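Local structure of NIPSNAP domain-containing protein (5KAK) at residues E[19-24]-E[55-60]; E[28-33]-E[46-51]; E[63-66]-E[70-73]. The protein is of unknown function but carries a NIPSNAP domain, a member of the dimeric alpha/beta-barrel clan, and assembles with other copies of itself. One frame throughout, in Å; residues are numbered along the deposited sequence.

Contacts 1 and 2 sit on the same side of the chain's centre and share helix 23-42: contact 1 ties the turn before the helix to the start of strand 58-65, while contact 2 packs the helix over the neighbouring strand 45-51. Contact 3 lies on the opposite side, about 26 Å from contact 1 between centres, at the far end of strand 58-65. Contact 2 is buried and made by one pair of aromatic side chains, without a hydrogen bond. The other two are partly buried, and each has one hydrogen bond between a side-chain oxygen and a backbone N-H; contact 1 adds a bridging water, contact 3 a CH-pi contact. Contacts 1 and 2 both touch the third subunit.

Contact 1: residues E[19-24]-E[55-60]; sequences RPNGAR and PLNQVV
Asn57 meets the turn at Pro20 and Asn21 almost alone, and it does so just where the chain enters strand 58-65. Its backbone is in the left-handed region, and its side chain reaches out to the 19-24 segment. CG lies anti to the carbonyl carbon and beside the backbone N (chi1 -50°), and the amide at the end presents both its atoms to the turn. OD1 accepts the N-H of Asn21, with Asn21 N to Asn57 OD1 at 2.8 Å and a nearly straight angle of 161° at the hydrogen. The donor stands well above the carbonyl plane, 65° out of it, so this bond does not follow a lone pair. The same oxygen takes a second hydrogen from a water, Asn57 OD1 to water oxygen 2.8 Å, and that water in turn accepts the N-H of Ala23. Two donors therefore grip OD1: it takes the N-H of Asn21 in the turn directly and is linked through the water to the N-H of Ala23, where the chain passes into helix 23-42. ND2, on the other branch, lies against the proline: Asn57 ND2 is 3.5 Å from Pro20 CA.

Residues 19 to 22 form a type II beta turn, closed by the bond from Gly22 N to Arg19 O (2.9 Å). It links strand 10-18 to the helix, the first beta-to-alpha connection of this ferredoxin-like alpha/beta fold. Beside the turn, Asn57 CB comes to 3.9 Å from Arg19 O. The second subunit also packs here: its Gln93 bonds Pro20 O through NE2 and Asn21 ND2 through OE1, and its Met99 packs on Asn57.

Beyond Asn57, the side chain of Val59 leaves the backbone on the side of 19-24 but packs on Tyr16 and Leu18 of strand 10-18.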
loop_
_atom_site.group_PDB
_atom_site.type_symbol
_atom_site.label_atom_id
_atom_site.label_comp_id
_atom_site.label_asym_id
_atom_site.label_seq_id
_atom_site.Cartn_x
_atom_site.Cartn_y
_atom_site.Cartn_z
ATOM N N ARG E 19 -4.632 -2.665 17.559
ATOM C CA ARG E 19 -5.909 -1.984 17.714
ATOM C C ARG E 19 -5.633 -0.524 18.072
ATOM O O ARG E 19 -4.638 -0.232 18.748
ATOM C CB ARG E 19 -6.720 -2.700 18.806
ATOM C CG ARG E 19 -7.975 -2.002 19.278
ATOM C CD ARG E 19 -8.617 -2.793 20.406
ATOM N NE ARG E 19 -7.973 -2.570 21.703
ATOM C CZ ARG E 19 -8.161 -3.353 22.765
ATOM N NH1 ARG E 19 -8.952 -4.414 22.665
ATOM N NH2 ARG E 19 -7.557 -3.086 23.920
ATOM N N PRO E 20 -6.452 0.430 17.627
ATOM C CA PRO E 20 -6.184 1.832 17.970
ATOM C C PRO E 20 -6.033 2.060 19.473
ATOM O O PRO E 20 -6.837 1.585 20.290
ATOM C CB PRO E 20 -7.397 2.566 17.400
ATOM C CG PRO E 20 -7.781 1.727 16.191
ATOM C CD PRO E 20 -7.544 0.302 16.639
ATOM N N ASN E 21 -4.982 2.795 19.834
ATOM C CA ASN E 21 -4.621 3.118 21.214
ATOM C C ASN E 21 -4.306 1.876 22.036
ATOM O O ASN E 21 -4.402 1.898 23.266
ATOM C CB ASN E 21 -5.713 3.955 21.889
ATOM C CG ASN E 21 -5.954 5.256 21.166
ATOM O OD1 ASN E 21 -5.007 5.971 20.841
ATOM N ND2 ASN E 21 -7.216 5.555 20.875
ATOM N N GLY E 22 -3.917 0.793 21.366
ATOM C CA GLY E 22 -3.533 -0.426 22.053
ATOM C C GLY E 22 -2.087 -0.509 22.492
ATOM O O GLY E 22 -1.753 -1.428 23.245
ATOM N N ALA E 23 -1.210 0.399 22.043
ATOM C CA ALA E 23 0.204 0.240 22.380
ATOM C C ALA E 23 0.452 0.379 23.882
ATOM O O ALA E 23 1.330 -0.305 24.419
ATOM C CB ALA E 23 1.067 1.235 21.598
ATOM N N ARG E 24 -0.326 1.214 24.578
ATOM C CA ARG E 24 -0.102 1.417 26.006
ATOM C C ARG E 24 -0.268 0.108 26.773
ATOM O O ARG E 24 0.606 -0.284 27.557
ATOM C CB ARG E 24 -1.055 2.492 26.544
ATOM N N PRO E 55 3.229 5.480 10.952
ATOM C CA PRO E 55 2.085 4.596 11.195
ATOM C C PRO E 55 1.883 4.459 12.696
ATOM O O PRO E 55 2.764 3.986 13.410
ATOM C CB PRO E 55 2.511 3.276 10.542
ATOM C CG PRO E 55 4.015 3.301 10.645
ATOM C CD PRO E 55 4.423 4.746 10.495
ATOM N N LEU E 56 0.733 4.913 13.182
ATOM C CA LEU E 56 0.487 4.906 14.613
ATOM C C LEU E 56 -0.081 3.555 15.064
ATOM O O LEU E 56 -0.470 2.708 14.252
ATOM C CB LEU E 56 -0.456 6.056 14.962
ATOM C CG LEU E 56 0.163 7.433 14.705
ATOM C CD1 LEU E 56 -0.891 8.527 14.764
ATOM C CD2 LEU E 56 1.280 7.675 15.731
ATOM N N ASN E 57 -0.127 3.357 16.383
ATOM C CA ASN E 57 -0.573 2.088 16.971
ATOM C C ASN E 57 0.284 0.935 16.467
ATOM O O ASN E 57 -0.222 -0.122 16.089
ATOM C CB ASN E 57 -2.052 1.822 16.681
ATOM C CG ASN E 57 -2.928 3.008 17.010
ATOM O OD1 ASN E 57 -2.867 3.554 18.112
ATOM N ND2 ASN E 57 -3.744 3.423 16.049
ATOM N N GLN E 58 1.590 1.145 16.438
ATOM C CA GLN E 58 2.498 0.194 15.811
ATOM C C GLN E 58 3.647 -0.049 16.764
ATOM O O GLN E 58 4.206 0.903 17.328
ATOM C CB GLN E 58 3.018 0.699 14.451
ATOM C CG GLN E 58 3.894 -0.305 13.724
ATOM C CD GLN E 58 4.431 0.226 12.402
ATOM O OE1 GLN E 58 5.449 0.920 12.373
ATOM N NE2 GLN E 58 3.768 -0.134 11.299
ATOM N N VAL E 59 3.993 -1.312 16.959
ATOM C CA VAL E 59 5.154 -1.654 17.759
ATOM C C VAL E 59 6.201 -2.238 16.826
ATOM O O VAL E 59 5.882 -2.982 15.881
ATOM C CB VAL E 59 4.824 -2.608 18.930
ATOM C CG1 VAL E 59 3.973 -1.902 19.963
ATOM C CG2 VAL E 59 4.117 -3.831 18.451
ATOM N N VAL E 60 7.448 -1.874 17.083
ATOM C CA VAL E 60 8.587 -2.236 16.250
ATOM C C VAL E 60 9.660 -2.813 17.162
ATOM O O VAL E 60 10.119 -2.128 18.080
ATOM C CB VAL E 60 9.130 -1.021 15.480
ATOM C CG1 VAL E 60 10.401 -1.377 14.716
ATOM C CG2 VAL E 60 8.087 -0.473 14.542
HETATM O O HOH W 1 -1.319 2.709 20.331
#

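Contact 2: residues E[28-33]-E[46-51]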
loop_
_atom_site.group_PDB
_atom_site.type_symbol
_atom_site.label_atom_id
_atom_site.label_comp_id
_atom_site.label_asym_id
_atom_site.label_seq_id
_atom_site.Cartn_x
_atom_site.Cartn_y
_atom_site.Cartn_z
ATOM N N GLN E 28 2.509 -2.185 28.657
ATOM C CA GLN E 28 2.289 -2.595 30.036
ATOM C C GLN E 28 2.457 -4.098 30.192
ATOM O O GLN E 28 3.100 -4.569 31.134
ATOM C CB GLN E 28 0.896 -2.165 30.497
ATOM C CG GLN E 28 0.779 -0.690 30.850
ATOM C CD GLN E 28 -0.598 -0.336 31.404
ATOM O OE1 GLN E 28 -1.577 -1.055 31.179
ATOM N NE2 GLN E 28 -0.676 0.776 32.135
ATOM N N HIS E 29 1.860 -4.877 29.287
ATOM C CA HIS E 29 1.920 -6.324 29.448
ATOM C C HIS E 29 3.353 -6.814 29.334
ATOM O O HIS E 29 3.779 -7.691 30.097
ATOM C CB HIS E 29 1.035 -7.016 28.412
ATOM C CG HIS E 29 -0.433 -6.917 28.706
ATOM N ND1 HIS E 29 -0.989 -7.357 29.886
ATOM C CD2 HIS E 29 -1.458 -6.440 27.962
ATOM C CE1 HIS E 29 -2.294 -7.148 29.860
ATOM N NE2 HIS E 29 -2.602 -6.592 28.702
ATOM N N PHE E 30 4.124 -6.230 28.406
ATOM C CA PHE E 30 5.486 -6.694 28.193
ATOM C C PHE E 30 6.409 -6.260 29.321
ATOM O O PHE E 30 7.263 -7.041 29.758
ATOM C CB PHE E 30 5.997 -6.214 26.821
ATOM C CG PHE E 30 5.798 -7.242 25.753
ATOM C CD1 PHE E 30 4.613 -7.309 25.046
ATOM C CD2 PHE E 30 6.755 -8.226 25.554
ATOM C CE1 PHE E 30 4.409 -8.298 24.103
ATOM C CE2 PHE E 30 6.560 -9.218 24.631
ATOM C CZ PHE E 30 5.389 -9.260 23.904
ATOM N N GLU E 31 6.278 -5.023 29.800
ATOM C CA GLU E 31 7.163 -4.608 30.883
ATOM C C GLU E 31 6.834 -5.354 32.168
ATOM O O GLU E 31 7.741 -5.730 32.916
ATOM C CB GLU E 31 7.093 -3.096 31.105
ATOM C CG GLU E 31 5.764 -2.604 31.648
ATOM C CD GLU E 31 5.636 -1.093 31.557
ATOM O OE1 GLU E 31 6.575 -0.456 31.031
ATOM O OE2 GLU E 31 4.602 -0.549 32.007
ATOM N N ARG E 32 5.549 -5.617 32.427
ATOM C CA ARG E 32 5.179 -6.290 33.668
ATOM C C ARG E 32 5.424 -7.789 33.621
ATOM O O ARG E 32 5.652 -8.401 34.667
ATOM C CB ARG E 32 3.702 -6.049 34.001
ATOM C CG ARG E 32 3.354 -4.624 34.367
ATOM C CD ARG E 32 1.862 -4.496 34.603
ATOM N NE ARG E 32 1.451 -3.122 34.864
ATOM C CZ ARG E 32 0.184 -2.736 34.939
ATOM N NH1 ARG E 32 -0.784 -3.625 34.767
ATOM N NH2 ARG E 32 -0.116 -1.467 35.178
ATOM N N GLU E 33 5.370 -8.405 32.448
ATOM C CA GLU E 33 5.304 -9.859 32.406
ATOM C C GLU E 33 5.996 -10.453 31.183
ATOM O O GLU E 33 6.809 -11.371 31.312
ATOM C CB GLU E 33 3.836 -10.305 32.465
ATOM C CG GLU E 33 3.626 -11.801 32.324
ATOM C CD GLU E 33 2.168 -12.217 32.458
ATOM O OE1 GLU E 33 1.279 -11.334 32.504
ATOM O OE2 GLU E 33 1.908 -13.436 32.515
ATOM N N ILE E 46 17.677 -5.712 20.461
ATOM C CA ILE E 46 18.303 -4.475 20.006
ATOM C C ILE E 46 17.444 -3.258 20.340
ATOM O O ILE E 46 17.965 -2.200 20.696
ATOM C CB ILE E 46 18.596 -4.572 18.496
ATOM C CG1 ILE E 46 19.671 -5.640 18.242
ATOM C CG2 ILE E 46 18.997 -3.211 17.922
ATOM C CD1 ILE E 46 19.755 -6.096 16.813
ATOM N N GLY E 47 16.126 -3.389 20.258
ATOM C CA GLY E 47 15.229 -2.284 20.535
ATOM C C GLY E 47 13.789 -2.729 20.480
ATOM O O GLY E 47 13.437 -3.578 19.651
ATOM N N TYR E 48 12.944 -2.166 21.352
ATOM C CA TYR E 48 11.514 -2.449 21.379
ATOM C C TYR E 48 10.793 -1.120 21.544
ATOM O O TYR E 48 10.961 -0.446 22.568
ATOM C CB TYR E 48 11.146 -3.414 22.518
ATOM C CG TYR E 48 9.990 -4.341 22.183
ATOM C CD1 TYR E 48 8.806 -3.848 21.659
ATOM C CD2 TYR E 48 10.096 -5.720 22.384
ATOM C CE1 TYR E 48 7.741 -4.698 21.343
ATOM C CE2 TYR E 48 9.031 -6.581 22.076
ATOM C CZ TYR E 48 7.854 -6.058 21.560
ATOM O OH TYR E 48 6.804 -6.899 21.234
ATOM N N PHE E 49 10.013 -0.735 20.548
ATOM C CA PHE E 49 9.507 0.622 20.458
ATOM C C PHE E 49 8.027 0.621 20.123
ATOM O O PHE E 49 7.477 -0.358 19.613
ATOM C CB PHE E 49 10.220 1.445 19.366
ATOM C CG PHE E 49 11.706 1.338 19.382
ATOM C CD1 PHE E 49 12.473 2.163 20.206
ATOM C CD2 PHE E 49 12.346 0.427 18.565
ATOM C CE1 PHE E 49 13.855 2.067 20.214
ATOM C CE2 PHE E 49 13.715 0.329 18.557
ATOM C CZ PHE E 49 14.484 1.143 19.386
ATOM N N TYR E 50 7.398 1.765 20.344
ATOM C CA TYR E 50 6.124 2.049 19.703
ATOM C C TYR E 50 6.237 3.347 18.915
ATOM O O TYR E 50 7.086 4.198 19.205
ATOM C CB TYR E 50 4.978 2.127 20.720
ATOM C CG TYR E 50 5.133 3.218 21.737
ATOM C CD1 TYR E 50 5.885 3.018 22.892
ATOM C CD2 TYR E 50 4.499 4.439 21.563
ATOM C CE1 TYR E 50 6.022 4.016 23.834
ATOM C CE2 TYR E 50 4.629 5.447 22.503
ATOM C CZ TYR E 50 5.387 5.229 23.636
ATOM O OH TYR E 50 5.514 6.227 24.573
ATOM N N THR E 51 5.405 3.493 17.886
ATOM C CA THR E 51 5.503 4.679 17.045
ATOM C C THR E 51 4.854 5.898 17.698
ATOM O O THR E 51 3.828 5.800 18.381
ATOM C CB THR E 51 4.865 4.430 15.682
ATOM O OG1 THR E 51 3.519 3.969 15.863
ATOM C CG2 THR E 51 5.698 3.400 14.917
#
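In this ferredoxin-like alpha/beta fold helix 23-42 packs on the antiparallel sheet, and here Phe30 on the helix meets Tyr48 on strand 45-51, the outermost strand on that side of the sheet within the chain. The backbones stay well apart, with Phe30 CA and Tyr48 CA 10.0 Å from each other, so the space between helix and strand is spanned by two aromatic side chains.

Both side chains point into that space and cross at about a right angle. The tyrosine does the touching with its hydroxyl: Tyr48 OH sits over one face of the Phe30 ring, 3.8 Å above the plane and displaced toward the rim. The rings themselves are neither stacked nor edge-to-face: the centroids of the Phe30 and Tyr48 rings are 5.4 Å apart and their planes make an angle of 42°. Phe30 CE2 approaches Tyr48 CE2 at 4.4 Å, a loose apolar contact.

Each ring belongs to a wider aromatic cluster. Phe30 stacks on Phe26 one turn back in the helix and meets Tyr87 of helix 82-92 edge-to-face, while Tyr48 stacks on His61 of the adjacent strand. Phe109 of the third subunit meets the tyrosine ring edge-to-face, and residues 49 to 51 pair with a strand of that subunit in an antiparallel ladder, so the sheet runs on across the interface. The strand begins with a classic beta bulge, Ile46 and Gly47 both facing Leu62.

Within the pair, the approach is led by the hydroxyl: Tyr48 OH is nearest to Phe30 CZ, at 3.8 Å, and only slightly farther from Phe30 CE1, at 4.0 Å.

Contact 3: residues E[63-66]-E[70-73]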
loop_
_atom_site.group_PDB
_atom_site.type_symbol
_atom_site.label_atom_id
_atom_site.label_comp_id
_atom_site.label_asym_id
_atom_site.label_seq_id
_atom_site.Cartn_x
_atom_site.Cartn_y
_atom_site.Cartn_z
ATOM N N TRP E 63 15.453 -8.023 16.998
ATOM C CA TRP E 63 16.164 -9.085 17.701
ATOM C C TRP E 63 17.377 -9.543 16.896
ATOM O O TRP E 63 17.272 -9.793 15.687
ATOM C CB TRP E 63 15.235 -10.266 17.925
ATOM C CG TRP E 63 14.047 -9.910 18.742
ATOM C CD1 TRP E 63 12.859 -9.425 18.293
ATOM C CD2 TRP E 63 13.936 -10.019 20.160
ATOM N NE1 TRP E 63 12.000 -9.229 19.355
ATOM C CE2 TRP E 63 12.644 -9.584 20.513
ATOM C CE3 TRP E 63 14.810 -10.442 21.173
ATOM C CZ2 TRP E 63 12.202 -9.555 21.837
ATOM C CZ3 TRP E 63 14.369 -10.426 22.485
ATOM C CH2 TRP E 63 13.077 -9.985 22.808
ATOM N N GLY E 64 18.511 -9.691 17.571
ATOM C CA GLY E 64 19.748 -10.106 16.931
ATOM C C GLY E 64 20.039 -11.578 17.169
ATOM O O GLY E 64 19.792 -12.104 18.252
ATOM N N TYR E 65 20.589 -12.229 16.143
ATOM C CA TYR E 65 20.911 -13.644 16.181
ATOM C C TYR E 65 22.281 -13.831 15.543
ATOM O O TYR E 65 22.695 -13.045 14.687
ATOM C CB TYR E 65 19.839 -14.478 15.457
ATOM C CG TYR E 65 18.480 -14.385 16.119
ATOM C CD1 TYR E 65 18.196 -15.153 17.236
ATOM C CD2 TYR E 65 17.500 -13.530 15.637
ATOM C CE1 TYR E 65 16.972 -15.081 17.851
ATOM C CE2 TYR E 65 16.255 -13.450 16.253
ATOM C CZ TYR E 65 16.010 -14.238 17.365
ATOM O OH TYR E 65 14.796 -14.181 18.008
ATOM N N GLU E 66 22.996 -14.862 15.982
ATOM C CA GLU E 66 24.324 -15.098 15.427
ATOM C C GLU E 66 24.241 -15.631 14.009
ATOM O O GLU E 66 25.175 -15.439 13.220
ATOM C CB GLU E 66 25.109 -16.067 16.318
ATOM C CG GLU E 66 25.405 -15.498 17.696
ATOM C CD GLU E 66 25.953 -16.531 18.659
ATOM O OE1 GLU E 66 26.954 -17.197 18.319
ATOM O OE2 GLU E 66 25.374 -16.680 19.758
ATOM N N ASP E 70 20.629 -20.293 14.729
ATOM C CA ASP E 70 20.437 -19.752 16.076
ATOM C C ASP E 70 19.039 -19.178 16.246
ATOM O O ASP E 70 18.371 -19.422 17.261
ATOM C CB ASP E 70 21.497 -18.677 16.329
ATOM C CG ASP E 70 21.454 -18.088 17.729
ATOM O OD1 ASP E 70 21.334 -18.842 18.725
ATOM O OD2 ASP E 70 21.587 -16.849 17.827
ATOM N N ARG E 71 18.588 -18.399 15.268
ATOM C CA ARG E 71 17.260 -17.811 15.346
ATOM C C ARG E 71 16.182 -18.885 15.351
ATOM O O ARG E 71 15.245 -18.826 16.158
ATOM C CB ARG E 71 17.060 -16.842 14.180
ATOM C CG ARG E 71 15.648 -16.364 14.055
ATOM C CD ARG E 71 15.447 -15.459 12.856
ATOM N NE ARG E 71 14.040 -15.119 12.778
ATOM C CZ ARG E 71 13.114 -15.862 12.180
ATOM N NH1 ARG E 71 13.444 -17.009 11.597
ATOM N NH2 ARG E 71 11.848 -15.460 12.199
ATOM N N ALA E 72 16.310 -19.881 14.471
ATOM C CA ALA E 72 15.330 -20.960 14.412
ATOM C C ALA E 72 15.295 -21.743 15.715
ATOM O O ALA E 72 14.221 -22.128 16.187
ATOM C CB ALA E 72 15.634 -21.898 13.242
ATOM N N ARG E 73 16.461 -22.001 16.306
ATOM C CA ARG E 73 16.492 -22.791 17.529
ATOM C C ARG E 73 15.853 -22.028 18.678
ATOM O O ARG E 73 15.039 -22.579 19.430
ATOM C CB ARG E 73 17.930 -23.179 17.870
#
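Tyr65 and Arg71 make the apolar half of this contact, with the aliphatic part of the arginine laid over one face of the tyrosine ring. Arg71 CB forms a CH-pi contact, 3.6 Å from the centroid of the Tyr65 ring and 18° off its normal. The backbone is just as near: Arg71 CA comes to 3.4 Å from Tyr65 CD1. With CG anti to the backbone N and the chain extended as far as NE, the arginine runs on past the ring, passing CG over its CE2 and CD2 side. It is CB, CG and CD that pack on the tyrosine, while the guanidinium plane is turned nearly perpendicular to the ring; the charged end forms a salt bridge through NE with Glu12.

The hydrogen bond is made by Asp70. Its OD2 accepts the backbone N-H of Glu66, Glu66 N to Asp70 OD2 3.1 Å, at an almost linear 168°. The donor arrives on the anti side of the oxygen and 21° out of the carboxylate plane. Asp70 OD2 also lies at the edge of the Tyr65 ring, near its plane, and 3.7 Å from Tyr65 CA.

Among the charges, Glu66 OE2 and Asp70 OD2 are 4.3 Å apart, a like-charge pair probably eased by neighbouring arginines. Arg44 makes a salt bridge with Glu66 OE2, and Arg74 one with Asp70 OD1.

In the fold, strand 58-65 ends at this point and the chain turns tightly into helix 68-80, with Asp70 in the first turn of the helix bonding back to the backbone N-H of Glu66. Tyr65 also touches Arg74 and Arg75 of that helix, Leu42 at the end of helix 23-42, and Ile10 of strand 10-18, while Arg71 reaches across to Asn101 and Ile103 of strand 96-106.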